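Local structure of conserved domain protein (Streptococcus pneumoniae, 2I7R) at residues His25-Lys30 with Leu112-Met117. The protein is of unknown function but belongs to the glyoxalase/bleomycin resistance protein/dioxygenase superfamily, many members of which bind a metal ion or small molecules. Sequence-based numbering, arbitrary orientation.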
loop_
_atom_site.group_PDB
_atom_site.type_symbol
_atom_site.label_atom_id
_atom_site.label_comp_id
_atom_site.label_asym_id
_atom_site.label_seq_id
_atom_site.Cartn_x
_atom_site.Cartn_y
_atom_site.Cartn_z
ATOM N N HIS A 25 13.997 -4.506 11.169
ATOM C CA HIS A 25 14.467 -3.612 12.231
ATOM C C HIS A 25 13.476 -2.471 12.434
ATOM O O HIS A 25 13.122 -2.141 13.566
ATOM C CB HIS A 25 15.862 -3.058 11.945
ATOM C CG HIS A 25 16.932 -4.094 11.956
ATOM N ND1 HIS A 25 17.590 -4.493 10.815
ATOM C CD2 HIS A 25 17.453 -4.826 12.968
ATOM C CE1 HIS A 25 18.476 -5.425 11.124
ATOM N NE2 HIS A 25 18.417 -5.639 12.426
ATOM N N ILE A 26 13.000 -1.889 11.337
ATOM C CA ILE A 26 12.051 -0.789 11.467
ATOM C C ILE A 26 10.735 -1.215 12.130
ATOM O O ILE A 26 10.200 -0.495 12.966
ATOM C CB ILE A 26 11.775 -0.150 10.124
ATOM C CG1 ILE A 26 13.019 0.619 9.666
ATOM C CG2 ILE A 26 10.511 0.754 10.212
ATOM C CD1 ILE A 26 13.068 0.855 8.205
ATOM N N LEU A 27 10.221 -2.379 11.754
ATOM C CA LEU A 27 8.939 -2.842 12.232
ATOM C C LEU A 27 9.089 -3.580 13.557
ATOM O O LEU A 27 8.101 -3.817 14.271
ATOM C CB LEU A 27 8.312 -3.778 11.206
ATOM C CG LEU A 27 7.792 -3.184 9.891
ATOM C CD1 LEU A 27 7.441 -4.318 8.919
ATOM C CD2 LEU A 27 6.602 -2.218 10.169
ATOM N N ASP A 28 10.336 -3.955 13.869
ATOM C CA ASP A 28 10.656 -4.711 15.068
ATOM C C ASP A 28 9.908 -6.046 15.048
ATOM O O ASP A 28 9.445 -6.521 16.081
ATOM C CB ASP A 28 10.277 -3.915 16.321
ATOM C CG ASP A 28 10.832 -4.507 17.570
ATOM O OD1 ASP A 28 11.886 -5.150 17.504
ATOM O OD2 ASP A 28 10.211 -4.316 18.625
ATOM N N LYS A 29 9.771 -6.631 13.867
ATOM C CA LYS A 29 9.285 -8.016 13.770
ATOM C C LYS A 29 9.878 -8.657 12.550
ATOM O O LYS A 29 10.166 -7.968 11.549
ATOM C CB LYS A 29 7.745 -8.117 13.750
ATOM C CG LYS A 29 7.089 -7.715 12.469
ATOM C CD LYS A 29 5.576 -7.675 12.645
ATOM C CE LYS A 29 4.972 -9.059 12.730
ATOM N NZ LYS A 29 3.580 -8.955 13.274
ATOM N N LYS A 30 10.074 -9.970 12.636
ATOM C CA LYS A 30 10.643 -10.715 11.528
ATOM C C LYS A 30 9.593 -10.903 10.450
ATOM O O LYS A 30 8.410 -10.872 10.735
ATOM C CB LYS A 30 11.172 -12.094 12.002
ATOM C CG LYS A 30 12.230 -12.023 13.097
ATOM C CD LYS A 30 13.538 -11.528 12.557
ATOM C CE LYS A 30 14.623 -11.579 13.617
ATOM N NZ LYS A 30 15.949 -11.654 12.928
ATOM N N LEU A 112 7.225 5.362 6.127
ATOM C CA LEU A 112 6.301 4.706 7.048
ATOM C C LEU A 112 5.817 5.741 8.045
ATOM O O LEU A 112 6.588 6.622 8.456
ATOM C CB LEU A 112 6.945 3.502 7.758
ATOM C CG LEU A 112 7.135 2.260 6.844
ATOM C CD1 LEU A 112 8.364 2.412 5.976
ATOM C CD2 LEU A 112 7.228 0.946 7.657
ATOM N N ASP A 113 4.544 5.630 8.413
ATOM C CA ASP A 113 3.982 6.441 9.497
ATOM C C ASP A 113 3.499 5.515 10.596
ATOM O O ASP A 113 2.663 4.651 10.356
ATOM C CB ASP A 113 2.830 7.304 8.964
ATOM C CG ASP A 113 2.114 8.096 10.051
ATOM O OD1 ASP A 113 2.754 8.472 11.044
ATOM O OD2 ASP A 113 0.910 8.344 9.902
ATOM N N PHE A 114 4.076 5.661 11.786
ATOM C CA PHE A 114 3.539 5.029 12.988
ATOM C C PHE A 114 2.639 6.065 13.695
ATOM O O PHE A 114 3.120 7.109 14.129
ATOM C CB PHE A 114 4.680 4.551 13.891
ATOM C CG PHE A 114 5.594 3.539 13.232
ATOM C CD1 PHE A 114 5.336 2.179 13.343
ATOM C CD2 PHE A 114 6.698 3.952 12.490
ATOM C CE1 PHE A 114 6.189 1.234 12.745
ATOM C CE2 PHE A 114 7.563 3.018 11.883
ATOM C CZ PHE A 114 7.309 1.662 12.000
ATOM N N TYR A 115 1.338 5.777 13.784
ATOM C CA TYR A 115 0.378 6.765 14.260
ATOM C C TYR A 115 -0.661 6.177 15.238
ATOM O O TYR A 115 -0.839 4.976 15.308
ATOM C CB TYR A 115 -0.325 7.486 13.070
ATOM C CG TYR A 115 -1.472 6.689 12.451
ATOM C CD1 TYR A 115 -2.802 7.039 12.676
ATOM C CD2 TYR A 115 -1.208 5.568 11.663
ATOM C CE1 TYR A 115 -3.847 6.286 12.114
ATOM C CE2 TYR A 115 -2.219 4.836 11.096
ATOM C CZ TYR A 115 -3.538 5.194 11.323
ATOM O OH TYR A 115 -4.515 4.415 10.761
ATOM N N ARG A 116 -1.308 7.059 15.995
ATOM C CA ARG A 116 -2.460 6.695 16.827
ATOM C C ARG A 116 -3.465 7.826 16.865
ATOM O O ARG A 116 -3.128 8.965 16.665
ATOM C CB ARG A 116 -2.067 6.237 18.263
ATOM C CG ARG A 116 -1.056 7.089 18.959
ATOM C CD ARG A 116 -0.968 6.768 20.508
ATOM N NE ARG A 116 -2.161 7.279 21.121
ATOM C CZ ARG A 116 -2.390 8.564 21.402
ATOM N NH1 ARG A 116 -1.464 9.496 21.234
ATOM N NH2 ARG A 116 -3.579 8.909 21.881
HETATM N N MSE A 117 -4.712 7.496 17.118
HETATM C CA MSE A 117 -5.778 8.497 17.099
HETATM C C MSE A 117 -6.485 8.687 18.470
HETATM O O MSE A 117 -6.387 7.812 19.310
HETATM C CB MSE A 117 -6.764 8.131 15.991
HETATM C CG MSE A 117 -6.104 8.120 14.609
HETATM SE SE MSE A 117 -7.351 7.739 13.144
HETATM C CE MSE A 117 -7.487 5.799 13.358
#
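With chi1 at -70°, Ile26 sends CG2 opposite its own backbone N and at Phe114, while CG1 stays beside that N. Phe114 has its CG opposite the carbonyl carbon (chi1 -60°), and its ring reaches out from the strand to the helix end. Ile26 CG2 meets the edge of this ring in its plane, 3.8 Å from Phe114 CZ. The two side chains cross at about a right angle. The carbonyl oxygen Ile26 O also lies 3.7 Å from Phe114 CZ and approaches the ring obliquely. The same oxygen accepts a hydrogen bond from Arg80 NH2, so this carbonyl of a buried residue has a polar partner as well as the ring. Leu112 stands two residues before Phe114 and faces the helix too. Its methyl CD2 touches both helix residues, 4.2 Å from Ile26 CG2 and 4.1 Å from Leu27 CD2. The chain has the paired beta-alpha-beta-beta-beta layout characteristic of the glyoxalase superfamily. The end of helix 16-27 meets strand 111-116, which lies in the other four-stranded sheet from strand 5-12. Leu27 does not aim its CB at the strand, but its CD2 comes nearer and lies 4.3 Å from Phe114 CE1. No hydrogen bond links the two segments, and the four touching residues are all buried. Ile69 packs against both Leu27 and Leu112, and Leu81 of helix 74-84 touches Phe114. Leu27 also packs on Met4 of the second subunit. Just past the helix, Asp28 takes a positive phi of 60° and the chain turns away from the strand.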